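Local coordinates for uridylate kinase (PDB 2JJX), which catalyses the ATP-dependent phosphorylation of UMP to UDP in pyrimidine nucleotide biosynthesis and carries an allosteric nucleotide-binding site, at residues D163-A168 / Y216-H221; I74-A79 / Q144-T149; G174-D179 / A186-K191. All blocks are in the same frame, centred on the assembly; numbering follows the deposited sequence.

Contact 1 of 3, residues D163-A168 / Y216-H221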
ATOM      1  N   ASP A 163       3.280 -31.958  -3.976  1.00 40.34           N
ATOM      2  CA  ASP A 163       3.151 -33.314  -4.490  1.00 40.33           C
ATOM      3  C   ASP A 163       1.809 -33.930  -4.065  1.00 47.13           C
ATOM      4  O   ASP A 163       1.339 -34.912  -4.652  1.00 50.31           O
ATOM      5  CB  ASP A 163       4.271 -34.174  -3.909  1.00 45.05           C
ATOM      6  CG  ASP A 163       5.579 -34.031  -4.669  1.00 61.82           C
ATOM      7  OD1 ASP A 163       5.560 -33.547  -5.820  1.00 68.02           O
ATOM      8  OD2 ASP A 163       6.623 -34.467  -4.144  1.00 66.28           O
ATOM      9  N   ALA A 164       1.248 -33.413  -2.977  1.00 38.37           N
ATOM     10  CA  ALA A 164       0.007 -33.928  -2.423  1.00 31.99           C
ATOM     11  C   ALA A 164      -0.591 -32.922  -1.434  1.00 35.50           C
ATOM     12  O   ALA A 164       0.109 -32.038  -0.958  1.00 35.37           O
ATOM     13  CB  ALA A 164       0.254 -35.243  -1.764  1.00 29.16           C
ATOM     14  N   ILE A 165      -1.891 -33.029  -1.165  1.00 25.68           N
ATOM     15  CA  ILE A 165      -2.523 -32.201  -0.152  1.00 23.45           C
ATOM     16  C   ILE A 165      -3.062 -33.141   0.903  1.00 35.38           C
ATOM     17  O   ILE A 165      -3.829 -34.038   0.599  1.00 39.09           O
ATOM     18  CB  ILE A 165      -3.615 -31.258  -0.673  1.00 24.94           C
ATOM     19  CG1 ILE A 165      -4.102 -30.392   0.480  1.00 26.07           C
ATOM     20  CG2 ILE A 165      -4.805 -32.022  -1.136  1.00 25.49           C
ATOM     21  CD1 ILE A 165      -5.388 -29.664   0.194  1.00 34.91           C
ATOM     22  N   LEU A 166      -2.580 -33.011   2.130  1.00 34.24           N
ATOM     23  CA  LEU A 166      -3.060 -33.872   3.190  1.00 32.43           C
ATOM     24  C   LEU A 166      -4.122 -33.101   3.949  1.00 38.23           C
ATOM     25  O   LEU A 166      -3.871 -32.024   4.468  1.00 42.33           O
ATOM     26  CB  LEU A 166      -1.907 -34.315   4.094  1.00 31.28           C
ATOM     27  CG  LEU A 166      -0.579 -34.654   3.422  1.00 29.77           C
ATOM     28  CD1 LEU A 166       0.504 -34.445   4.455  1.00 28.07           C
ATOM     29  CD2 LEU A 166      -0.568 -36.074   2.945  1.00 34.81           C
ATOM     30  N   VAL A 167      -5.352 -33.579   3.846  1.00 35.34           N
ATOM     31  CA  VAL A 167      -6.471 -32.943   4.507  1.00 32.98           C
ATOM     32  C   VAL A 167      -6.804 -33.648   5.820  1.00 42.49           C
ATOM     33  O   VAL A 167      -7.409 -34.724   5.854  1.00 43.86           O
ATOM     34  CB  VAL A 167      -7.641 -32.783   3.562  1.00 36.91           C
ATOM     35  CG1 VAL A 167      -7.319 -33.408   2.225  1.00 41.66           C
ATOM     36  CG2 VAL A 167      -8.912 -33.351   4.160  1.00 36.33           C
ATOM     37  N   ALA A 168      -6.243 -33.109   6.891  1.00 46.43           N
ATOM     38  CA  ALA A 168      -6.441 -33.676   8.209  1.00 50.47           C
ATOM     39  C   ALA A 168      -7.870 -33.517   8.736  1.00 67.96           C
ATOM     40  O   ALA A 168      -8.404 -32.415   8.830  1.00 72.98           O
ATOM     41  CB  ALA A 168      -5.443 -33.065   9.177  1.00 50.29           C
ATOM     42  N   TYR A 216      -5.690 -30.284 -11.977  1.00 40.84           N
ATOM     43  CA  TYR A 216      -4.238 -30.148 -11.923  1.00 35.65           C
ATOM     44  C   TYR A 216      -3.560 -31.407 -11.425  1.00 41.23           C
ATOM     45  O   TYR A 216      -2.359 -31.431 -11.208  1.00 42.05           O
ATOM     46  CB  TYR A 216      -3.844 -28.967 -11.047  1.00 37.13           C
ATOM     47  CG  TYR A 216      -4.011 -27.665 -11.767  1.00 35.55           C
ATOM     48  CD1 TYR A 216      -2.939 -27.086 -12.427  1.00 35.03           C
ATOM     49  CD2 TYR A 216      -5.275 -27.106 -11.938  1.00 33.49           C
ATOM     50  CE1 TYR A 216      -3.113 -25.970 -13.202  1.00 27.33           C
ATOM     51  CE2 TYR A 216      -5.446 -25.988 -12.728  1.00 31.55           C
ATOM     52  CZ  TYR A 216      -4.368 -25.449 -13.369  1.00 34.59           C
ATOM     53  OH  TYR A 216      -4.534 -24.297 -14.092  1.00 61.75           O
ATOM     54  N   ASN A 217      -4.344 -32.447 -11.189  1.00 41.51           N
ATOM     55  CA  ASN A 217      -3.798 -33.706 -10.716  1.00 43.76           C
ATOM     56  C   ASN A 217      -3.294 -33.801  -9.272  1.00 50.15           C
ATOM     57  O   ASN A 217      -2.630 -34.774  -8.915  1.00 53.03           O
ATOM     58  CB  ASN A 217      -2.756 -34.232 -11.692  1.00 41.18           C
ATOM     59  CG  ASN A 217      -3.259 -35.406 -12.470  1.00103.15           C
ATOM     60  OD1 ASN A 217      -3.540 -36.457 -11.893  1.00 76.62           O
ATOM     61  ND2 ASN A 217      -3.484 -35.208 -13.769  1.00114.62           N
ATOM     62  N   LEU A 218      -3.596 -32.807  -8.440  1.00 41.31           N
ATOM     63  CA  LEU A 218      -3.185 -32.861  -7.040  1.00 36.80           C
ATOM     64  C   LEU A 218      -3.853 -34.039  -6.355  1.00 43.62           C
ATOM     65  O   LEU A 218      -5.063 -34.225  -6.400  1.00 51.42           O
ATOM     66  CB  LEU A 218      -3.566 -31.579  -6.285  1.00 34.60           C
ATOM     67  CG  LEU A 218      -2.692 -31.016  -5.144  1.00 30.04           C
ATOM     68  CD1 LEU A 218      -3.479 -30.742  -3.886  1.00 24.03           C
ATOM     69  CD2 LEU A 218      -1.424 -31.774  -4.845  1.00 39.79           C
ATOM     70  N   PRO A 219      -3.059 -34.845  -5.679  1.00 33.82           N
ATOM     71  CA  PRO A 219      -3.683 -35.956  -4.961  1.00 29.99           C
ATOM     72  C   PRO A 219      -4.042 -35.440  -3.561  1.00 39.96           C
ATOM     73  O   PRO A 219      -3.359 -34.571  -2.998  1.00 38.16           O
ATOM     74  CB  PRO A 219      -2.563 -37.009  -4.879  1.00 29.75           C
ATOM     75  CG  PRO A 219      -1.308 -36.353  -5.437  1.00 34.01           C
ATOM     76  CD  PRO A 219      -1.763 -35.180  -6.286  1.00 33.35           C
ATOM     77  N   ALA A 220      -5.114 -35.968  -2.985  1.00 36.95           N
ATOM     78  CA  ALA A 220      -5.492 -35.563  -1.641  1.00 33.63           C
ATOM     79  C   ALA A 220      -5.543 -36.758  -0.716  1.00 41.57           C
ATOM     80  O   ALA A 220      -5.968 -37.826  -1.123  1.00 44.20           O
ATOM     81  CB  ALA A 220      -6.839 -34.868  -1.653  1.00 31.22           C
ATOM     82  N   HIS A 221      -5.211 -36.549   0.554  1.00 37.09           N
ATOM     83  CA  HIS A 221      -5.336 -37.597   1.546  1.00 35.49           C
ATOM     84  C   HIS A 221      -6.250 -37.143   2.661  1.00 46.65           C
ATOM     85  O   HIS A 221      -6.034 -36.096   3.250  1.00 53.42           O
ATOM     86  CB  HIS A 221      -3.973 -37.979   2.100  1.00 38.04           C
ATOM     87  CG  HIS A 221      -3.122 -38.728   1.123  1.00 44.10           C
ATOM     88  ND1 HIS A 221      -3.084 -40.105   1.080  1.00 47.52           N
ATOM     89  CD2 HIS A 221      -2.271 -38.298   0.159  1.00 47.01           C
ATOM     90  CE1 HIS A 221      -2.261 -40.489   0.119  1.00 46.64           C
ATOM     91  NE2 HIS A 221      -1.747 -39.413  -0.449  1.00 45.87           N
TER

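Contact 2 of 3, residues I74-A79 / Q144-T149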
ATOM      1  N   ILE A  74     -25.383 -10.866   9.279  1.00 71.03           N
ATOM      2  CA  ILE A  74     -24.239 -10.186   8.697  1.00 72.03           C
ATOM      3  C   ILE A  74     -24.062 -10.717   7.292  1.00 68.85           C
ATOM      4  O   ILE A  74     -24.059 -11.928   7.089  1.00 66.14           O
ATOM      5  CB  ILE A  74     -22.961 -10.435   9.518  1.00 78.17           C
ATOM      6  CG1 ILE A  74     -23.087  -9.833  10.916  1.00 79.88           C
ATOM      7  CG2 ILE A  74     -21.746  -9.898   8.798  1.00 79.90           C
ATOM      8  CD1 ILE A  74     -21.904 -10.155  11.818  1.00 75.26           C
ATOM      9  N   ASP A  75     -23.893  -9.817   6.330  1.00 66.57           N
ATOM     10  CA  ASP A  75     -23.663 -10.233   4.949  1.00 66.99           C
ATOM     11  C   ASP A  75     -22.601 -11.318   4.853  1.00 69.37           C
ATOM     12  O   ASP A  75     -21.502 -11.204   5.412  1.00 72.00           O
ATOM     13  CB  ASP A  75     -23.263  -9.055   4.056  1.00 72.83           C
ATOM     14  CG  ASP A  75     -23.485  -9.336   2.583  1.00 99.20           C
ATOM     15  OD1 ASP A  75     -23.625 -10.516   2.203  1.00105.99           O
ATOM     16  OD2 ASP A  75     -23.595  -8.365   1.812  1.00111.62           O
ATOM     17  N   ARG A  76     -22.946 -12.378   4.131  1.00 61.10           N
ATOM     18  CA  ARG A  76     -22.029 -13.492   3.907  1.00 59.38           C
ATOM     19  C   ARG A  76     -20.601 -13.057   3.551  1.00 58.47           C
ATOM     20  O   ARG A  76     -19.636 -13.618   4.051  1.00 59.01           O
ATOM     21  CB  ARG A  76     -22.584 -14.401   2.815  1.00 57.81           C
ATOM     22  CG  ARG A  76     -21.561 -15.309   2.173  1.00 49.73           C
ATOM     23  CD  ARG A  76     -21.610 -16.682   2.791  1.00 54.18           C
ATOM     24  NE  ARG A  76     -20.270 -17.192   3.062  1.00 78.11           N
ATOM     25  CZ  ARG A  76     -19.850 -18.418   2.763  1.00 88.68           C
ATOM     26  NH1 ARG A  76     -20.667 -19.286   2.194  1.00 73.67           N
ATOM     27  NH2 ARG A  76     -18.608 -18.787   3.045  1.00 65.48           N
ATOM     28  N   VAL A  77     -20.462 -12.048   2.701  1.00 51.16           N
ATOM     29  CA  VAL A  77     -19.140 -11.535   2.379  1.00 51.56           C
ATOM     30  C   VAL A  77     -18.481 -10.938   3.628  1.00 58.88           C
ATOM     31  O   VAL A  77     -17.273 -11.038   3.807  1.00 62.91           O
ATOM     32  CB  VAL A  77     -19.169 -10.531   1.207  1.00 54.57           C
ATOM     33  CG1 VAL A  77     -17.763 -10.260   0.733  1.00 55.61           C
ATOM     34  CG2 VAL A  77     -20.030 -11.060   0.079  1.00 53.15           C
ATOM     35  N   GLU A  78     -19.279 -10.345   4.511  1.00 51.40           N
ATOM     36  CA  GLU A  78     -18.753  -9.725   5.721  1.00 47.90           C
ATOM     37  C   GLU A  78     -18.330 -10.757   6.740  1.00 48.88           C
ATOM     38  O   GLU A  78     -17.250 -10.660   7.331  1.00 52.02           O
ATOM     39  CB  GLU A  78     -19.739  -8.726   6.318  1.00 48.65           C
ATOM     40  CG  GLU A  78     -19.887  -7.462   5.479  1.00 71.24           C
ATOM     41  CD  GLU A  78     -20.962  -6.535   6.016  1.00120.62           C
ATOM     42  OE1 GLU A  78     -21.218  -6.581   7.242  1.00141.00           O
ATOM     43  OE2 GLU A  78     -21.618  -5.844   5.202  1.00 99.81           O
ATOM     44  N   ALA A  79     -19.193 -11.747   6.933  1.00 41.98           N
ATOM     45  CA  ALA A  79     -18.883 -12.868   7.813  1.00 41.86           C
ATOM     46  C   ALA A  79     -17.573 -13.564   7.425  1.00 45.03           C
ATOM     47  O   ALA A  79     -16.794 -13.976   8.281  1.00 43.48           O
ATOM     48  CB  ALA A  79     -20.022 -13.871   7.803  1.00 42.50           C
ATOM     49  N   GLN A 144     -10.650 -14.293  -1.008  1.00 49.53           N
ATOM     50  CA  GLN A 144     -12.002 -14.330  -1.580  1.00 42.15           C
ATOM     51  C   GLN A 144     -13.129 -14.881  -0.685  1.00 41.23           C
ATOM     52  O   GLN A 144     -12.913 -15.614   0.271  1.00 39.96           O
ATOM     53  CB  GLN A 144     -11.980 -15.034  -2.938  1.00 41.25           C
ATOM     54  CG  GLN A 144     -10.788 -14.632  -3.784  1.00 25.93           C
ATOM     55  CD  GLN A 144     -10.734 -13.133  -4.018  1.00 42.35           C
ATOM     56  OE1 GLN A 144     -11.680 -12.548  -4.536  1.00 38.97           O
ATOM     57  NE2 GLN A 144      -9.591 -12.519  -3.721  1.00 51.77           N
ATOM     58  N   PRO A 145     -14.369 -14.493  -0.979  1.00 39.17           N
ATOM     59  CA  PRO A 145     -15.596 -14.853  -0.260  1.00 36.89           C
ATOM     60  C   PRO A 145     -16.265 -16.089  -0.867  1.00 48.99           C
ATOM     61  O   PRO A 145     -15.832 -16.618  -1.878  1.00 52.45           O
ATOM     62  CB  PRO A 145     -16.488 -13.626  -0.472  1.00 37.36           C
ATOM     63  CG  PRO A 145     -15.933 -12.979  -1.747  1.00 39.14           C
ATOM     64  CD  PRO A 145     -14.469 -13.183  -1.644  1.00 38.88           C
ATOM     65  N   PHE A 146     -17.351 -16.547  -0.267  1.00 49.03           N
ATOM     66  CA  PHE A 146     -18.100 -17.663  -0.840  1.00 43.21           C
ATOM     67  C   PHE A 146     -17.290 -18.933  -0.852  1.00 50.71           C
ATOM     68  O   PHE A 146     -17.746 -19.930  -1.384  1.00 63.64           O
ATOM     69  CB  PHE A 146     -18.514 -17.353  -2.278  1.00 40.58           C
ATOM     70  CG  PHE A 146     -19.069 -15.973  -2.459  1.00 38.26           C
ATOM     71  CD1 PHE A 146     -18.669 -15.209  -3.527  1.00 37.74           C
ATOM     72  CD2 PHE A 146     -19.961 -15.431  -1.545  1.00 34.69           C
ATOM     73  CE1 PHE A 146     -19.158 -13.950  -3.710  1.00 38.02           C
ATOM     74  CE2 PHE A 146     -20.399 -14.160  -1.707  1.00 38.24           C
ATOM     75  CZ  PHE A 146     -20.042 -13.435  -2.823  1.00 37.57           C
ATOM     76  N   VAL A 147     -16.082 -18.906  -0.310  1.00 38.22           N
ATOM     77  CA  VAL A 147     -15.239 -20.090  -0.353  1.00 34.11           C
ATOM     78  C   VAL A 147     -14.799 -20.539   1.030  1.00 45.74           C
ATOM     79  O   VAL A 147     -14.731 -19.764   1.972  1.00 48.70           O
ATOM     80  CB  VAL A 147     -14.036 -19.830  -1.228  1.00 36.41           C
ATOM     81  CG1 VAL A 147     -12.832 -19.601  -0.380  1.00 38.85           C
ATOM     82  CG2 VAL A 147     -13.835 -20.967  -2.159  1.00 37.29           C
ATOM     83  N   THR A 148     -14.551 -21.831   1.146  1.00 51.24           N
ATOM     84  CA  THR A 148     -14.143 -22.477   2.386  1.00 51.33           C
ATOM     85  C   THR A 148     -12.621 -22.589   2.400  1.00 63.38           C
ATOM     86  O   THR A 148     -11.950 -22.374   1.397  1.00 71.23           O
ATOM     87  CB  THR A 148     -14.757 -23.894   2.448  1.00 62.45           C
ATOM     88  OG1 THR A 148     -16.182 -23.815   2.370  1.00 84.58           O
ATOM     89  CG2 THR A 148     -14.362 -24.612   3.716  1.00 64.49           C
ATOM     90  N   THR A 149     -12.098 -23.087   3.505  1.00 55.78           N
ATOM     91  CA  THR A 149     -10.677 -23.366   3.645  1.00 52.16           C
ATOM     92  C   THR A 149     -10.179 -24.358   2.584  1.00 49.15           C
ATOM     93  O   THR A 149      -9.015 -24.332   2.206  1.00 51.46           O
ATOM     94  CB  THR A 149     -10.422 -23.959   5.049  1.00 72.44           C
ATOM     95  OG1 THR A 149     -11.047 -23.142   6.048  1.00 80.14           O
ATOM     96  CG2 THR A 149      -8.948 -24.078   5.349  1.00 77.57           C
TER
HETATM   97  O   HOH W   1     -20.416 -21.248   0.430  1.00 88.93           O

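Contact 3 of 3, residues G174-D179 / A186-K191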
ATOM      1  N   GLY A 174     -11.231 -41.465   7.300  1.00 54.08           N
ATOM      2  CA  GLY A 174     -11.237 -41.435   5.841  1.00 53.38           C
ATOM      3  C   GLY A 174     -12.531 -40.999   5.159  1.00 58.49           C
ATOM      4  O   GLY A 174     -13.283 -40.164   5.671  1.00 52.65           O
ATOM      5  N   VAL A 175     -12.755 -41.489   3.941  1.00 57.05           N
ATOM      6  CA  VAL A 175     -13.982 -41.166   3.207  1.00 53.98           C
ATOM      7  C   VAL A 175     -14.823 -42.419   3.010  1.00 58.94           C
ATOM      8  O   VAL A 175     -14.358 -43.440   2.490  1.00 53.09           O
ATOM      9  CB  VAL A 175     -13.729 -40.403   1.896  1.00 55.82           C
ATOM     10  CG1 VAL A 175     -14.914 -40.548   0.964  1.00 54.49           C
ATOM     11  CG2 VAL A 175     -13.467 -38.934   2.179  1.00 55.07           C
ATOM     12  N   PHE A 176     -16.021 -42.380   3.581  1.00 65.43           N
ATOM     13  CA  PHE A 176     -16.908 -43.535   3.557  1.00 65.15           C
ATOM     14  C   PHE A 176     -18.007 -43.407   2.529  1.00 74.49           C
ATOM     15  O   PHE A 176     -18.303 -42.322   2.013  1.00 68.77           O
ATOM     16  CB  PHE A 176     -17.528 -43.789   4.926  1.00 64.30           C
ATOM     17  CG  PHE A 176     -16.524 -44.091   5.990  1.00 63.71           C
ATOM     18  CD1 PHE A 176     -15.909 -43.070   6.686  1.00 67.02           C
ATOM     19  CD2 PHE A 176     -16.187 -45.399   6.287  1.00 65.95           C
ATOM     20  CE1 PHE A 176     -14.970 -43.353   7.655  1.00 72.09           C
ATOM     21  CE2 PHE A 176     -15.243 -45.685   7.250  1.00 70.71           C
ATOM     22  CZ  PHE A 176     -14.628 -44.666   7.939  1.00 71.27           C
ATOM     23  N   THR A 177     -18.612 -44.551   2.251  1.00 79.54           N
ATOM     24  CA  THR A 177     -19.685 -44.641   1.281  1.00 79.49           C
ATOM     25  C   THR A 177     -20.805 -43.688   1.715  1.00 91.12           C
ATOM     26  O   THR A 177     -21.114 -42.715   1.014  1.00 94.68           O
ATOM     27  CB  THR A 177     -20.120 -46.108   1.161  1.00 77.03           C
ATOM     28  OG1 THR A 177     -19.776 -46.790   2.381  1.00 78.88           O
ATOM     29  CG2 THR A 177     -19.351 -46.766  -0.003  1.00 65.89           C
ATOM     30  N   SER A 178     -21.258 -43.871   2.957  1.00 96.41           N
ATOM     31  CA  SER A 178     -22.263 -43.016   3.601  1.00100.34           C
ATOM     32  C   SER A 178     -21.870 -42.849   5.072  1.00107.37           C
ATOM     33  O   SER A 178     -21.405 -43.811   5.693  1.00109.74           O
ATOM     34  CB  SER A 178     -23.651 -43.650   3.506  1.00107.95           C
ATOM     35  OG  SER A 178     -23.617 -44.959   4.029  1.00127.37           O
ATOM     36  N   ASP A 179     -22.011 -41.631   5.604  1.00104.77           N
ATOM     37  CA  ASP A 179     -21.594 -41.310   6.980  1.00104.08           C
ATOM     38  C   ASP A 179     -21.964 -42.390   7.993  1.00102.41           C
ATOM     39  O   ASP A 179     -23.103 -42.861   8.029  1.00102.33           O
ATOM     40  CB  ASP A 179     -22.043 -39.905   7.416  1.00100.80           C
ATOM     41  CG  ASP A 179     -21.380 -38.793   6.596  1.00103.36           C
ATOM     42  OD1 ASP A 179     -20.451 -39.088   5.802  1.00100.12           O
ATOM     43  OD2 ASP A 179     -21.814 -37.627   6.727  1.00104.78           O
ATOM     44  N   ALA A 186     -21.332 -48.758   6.449  1.00 95.33           N
ATOM     45  CA  ALA A 186     -20.778 -47.869   5.443  1.00 88.01           C
ATOM     46  C   ALA A 186     -19.343 -48.380   5.331  1.00 87.52           C
ATOM     47  O   ALA A 186     -18.851 -49.044   6.236  1.00 88.32           O
ATOM     48  CB  ALA A 186     -20.802 -46.451   5.973  1.00 86.33           C
ATOM     49  N   LYS A 187     -18.697 -48.154   4.196  1.00 79.99           N
ATOM     50  CA  LYS A 187     -17.323 -48.624   4.017  1.00 77.96           C
ATOM     51  C   LYS A 187     -16.374 -47.476   3.649  1.00 75.88           C
ATOM     52  O   LYS A 187     -16.812 -46.420   3.195  1.00 71.25           O
ATOM     53  CB  LYS A 187     -17.261 -49.759   2.989  1.00 79.09           C
ATOM     54  CG  LYS A 187     -18.628 -50.205   2.479  1.00 72.94           C
ATOM     55  CD  LYS A 187     -18.747 -51.715   2.336  1.00 66.31           C
ATOM     56  CE  LYS A 187     -19.534 -52.309   3.500  1.00 71.93           C
ATOM     57  NZ  LYS A 187     -19.190 -53.732   3.794  1.00 88.31           N
ATOM     58  N   MET A 188     -15.099 -47.615   3.994  1.00 68.44           N
ATOM     59  CA  MET A 188     -14.144 -46.542   3.735  1.00 66.42           C
ATOM     60  C   MET A 188     -13.360 -46.868   2.474  1.00 71.98           C
ATOM     61  O   MET A 188     -12.905 -47.997   2.285  1.00 76.23           O
ATOM     62  CB  MET A 188     -13.187 -46.381   4.918  1.00 66.85           C
ATOM     63  CG  MET A 188     -12.243 -45.188   4.814  1.00 65.00           C
ATOM     64  SD  MET A 188     -10.848 -45.387   5.933  1.00 60.71           S
ATOM     65  CE  MET A 188     -11.741 -45.843   7.388  1.00 58.70           C
ATOM     66  N   TYR A 189     -13.195 -45.868   1.617  1.00 61.08           N
ATOM     67  CA  TYR A 189     -12.464 -46.043   0.374  1.00 54.11           C
ATOM     68  C   TYR A 189     -10.981 -46.057   0.648  1.00 59.18           C
ATOM     69  O   TYR A 189     -10.464 -45.235   1.400  1.00 62.70           O
ATOM     70  CB  TYR A 189     -12.739 -44.876  -0.551  1.00 52.23           C
ATOM     71  CG  TYR A 189     -14.148 -44.825  -1.047  1.00 57.71           C
ATOM     72  CD1 TYR A 189     -14.510 -45.497  -2.201  1.00 62.23           C
ATOM     73  CD2 TYR A 189     -15.115 -44.066  -0.389  1.00 60.91           C
ATOM     74  CE1 TYR A 189     -15.812 -45.448  -2.678  1.00 69.58           C
ATOM     75  CE2 TYR A 189     -16.409 -43.955  -0.890  1.00 63.22           C
ATOM     76  CZ  TYR A 189     -16.764 -44.690  -2.012  1.00 83.14           C
ATOM     77  OH  TYR A 189     -18.056 -44.648  -2.499  1.00 94.06           O
ATOM     78  N   ARG A 190     -10.282 -46.985   0.015  1.00 55.32           N
ATOM     79  CA  ARG A 190      -8.835 -47.005   0.125  1.00 58.44           C
ATOM     80  C   ARG A 190      -8.441 -45.944  -0.888  1.00 64.80           C
ATOM     81  O   ARG A 190      -7.611 -45.075  -0.619  1.00 71.73           O
ATOM     82  CB  ARG A 190      -8.275 -48.365  -0.320  1.00 59.18           C
ATOM     83  CG  ARG A 190      -6.765 -48.397  -0.511  1.00 57.57           C
ATOM     84  CD  ARG A 190      -6.067 -48.077   0.800  1.00 86.26           C
ATOM     85  NE  ARG A 190      -6.346 -49.121   1.776  1.00 93.21           N
ATOM     86  CZ  ARG A 190      -6.607 -48.904   3.062  1.00103.07           C
ATOM     87  NH1 ARG A 190      -6.573 -47.669   3.564  1.00 61.71           N
ATOM     88  NH2 ARG A 190      -6.876 -49.936   3.853  1.00 94.33           N
ATOM     89  N   LYS A 191      -9.141 -45.969  -2.015  1.00 51.29           N
ATOM     90  CA  LYS A 191      -8.901 -45.035  -3.104  1.00 51.98           C
ATOM     91  C   LYS A 191     -10.235 -44.477  -3.582  1.00 58.74           C
ATOM     92  O   LYS A 191     -11.255 -45.167  -3.545  1.00 63.16           O
ATOM     93  CB  LYS A 191      -8.184 -45.724  -4.267  1.00 54.05           C
ATOM     94  CG  LYS A 191      -6.693 -45.890  -4.066  1.00 63.50           C
ATOM     95  CD  LYS A 191      -5.976 -46.054  -5.400  1.00 83.24           C
ATOM     96  CE  LYS A 191      -5.351 -47.436  -5.515  1.00 93.88           C
ATOM     97  NZ  LYS A 191      -5.615 -48.019  -6.861  1.00104.50           N
TER

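Contact 1 of 3, residues D163-A168 / Y216-H221
The imidazole of His-221 has the methyl of Ala-164 at its edge, close to the ring plane, with CB 4.4 Å from CD2. Leu-166 comes at the same ring obliquely, its CD2 4.0 Å from His-221 CD2, and the two side chains run side by side in the same direction. Both residues belong to the parallel part of the central sheet of the amino acid kinase fold, where strand 164-169 lies between strands 14-19 and 220-224. His-221 lies on the same sheet face as Leu-166, and chi1 of -71°, with CG beside the backbone N, sets its ring alongside the leucine; Ile-234 of helix 230-235 covers this face. The polar end of the ring is occupied: NE2 is hydrogen-bonded to the hydroxyl of Tyr-12.

The other sheet face is aliphatic. Ile-165 CG2 packs on Ala-220 CB at 3.5 Å, Val-167 CG1 approaches the same methyl, and Leu-218 crosses Ile-165 at about a right angle to lay CD1 against its CB and CG2. Leu-218 follows the Schellman motif at Asn-217 that closes helix 207-216, and strand 220-224 begins two residues later.

The bonding pattern is that of parallel strands, with Ile-165 opposite Ala-220 and Leu-166 opposite His-221. Ile-165 N donates to Pro-219 O (2.8 Å), and its O accepts from His-221 N (2.9 Å). His-221 likewise bonds to the two residues flanking its partner Leu-166: its N to Ile-165 and its O to Val-167. The last of the series, Val-167 N to His-221 O, measures 2.7 Å with an N-H...O angle of 148°.

Contact 2 of 3, residues I74-A79 / Q144-T149
Arg-76 and Phe-146 converge on one carboxylate oxygen, OD2 of Asp-80: the arginine reaches it through NH2 in a salt bridge, the phenylalanine through its backbone N in a hydrogen bond. The guanidinium lies over the loop backbone, with Phe-146 CA over the centre of one face, 4.1 Å from Arg-76 CZ. The phenyl ring does not stack on the guanidinium; their planes stand 82° apart, and what meets the ring edge is the aliphatic stem, Arg-76 CG at 4.0 Å from Phe-146 CD2. A water accepts from Arg-76 NH1 at 2.7 Å and makes a weak bond to Phe-146 O.

The start of helix 76-101, with Asp-75 at its N-cap position, and the loop leading into helix 150-160 together form part of a subunit interface in this amino acid kinase fold. A neighbouring subunit's Tyr-216 ring meets Phe-146, and its Arg-123 forms a salt bridge with Asp-75 OD2. Val-77, in the first turn, straddles two residues. Its CG1, anti to the backbone N (chi1 -168°), lies 3.8 Å from Pro-145 CB, while CG2 comes obliquely to the phenyl ring, 3.6 Å from Phe-146 CE2. Pro-145 CB in turn covers one face of that ring.

Contact 3 of 3, residues G174-D179 / A186-K191
Phe-176 and Met-188 fit together as plate and rod on one side of a hairpin-like turnback whose two arms, running roughly antiparallel, are joined by a single bridge. Met-188 extends with CG anti to the backbone N (chi1 -174°), which carries its chain across the phenyl ring. CG lies over the face, 4.0 Å from the Phe-176 ring centroid and 17° off the normal, a CH-pi contact shifted toward the rim. SD continues past it as an oblique Met-aromatic neighbour and settles in the hollow beside Gly-174, 4.0 Å from its CA, where no side chain stands in the way.

The opposite side is filled by Val-175, Thr-177 and Tyr-189. The tyrosine ring lies along the first segment, with the Val-175 carbonyl at its edge. Val-175 CG1 packs on Tyr-189 CD2 at 3.8 Å, and Thr-177 crosses the far end of the ring at about a right angle, its CG2 3.5 Å from Tyr-189 OH.

Phe-176 and Met-188 form a non-hydrogen-bonded pair, framed by Tyr-189 N to Val-175 O (2.8 Å) and Thr-177 N to Lys-187 O (2.8 Å). Beyond the framed pair, Lys-187 N points at Thr-177 OG1, a bond modelled rather short, its length doubtful. At the other end, Thr-242 ties the two segments together: its OG1 is hydrogen-bonded to both Val-175 N and Tyr-189 O.

Along the chain contact 2 closes first; contact 1 then opens, and contact 3 is nested inside the loop that contact 1 closes. Contact 1 lies in the central sheet, pairing strands 164-169 and 220-224. Contact 3, with its centre about 17 Å away, belongs to the long excursion between strand 164-169 and strand 191-193, the latter an outermost strand of the sheet within this chain. Contact 2 is farther out, centre to centre about 24 Å from contact 1 and 30 Å from contact 3, at the start of helix 76-101. Within one chain none touch, but in the hexamer Tyr-216, from the segments of contact 1, reaches Phe-146 and Arg-76 of a neighbouring subunit's contact 2.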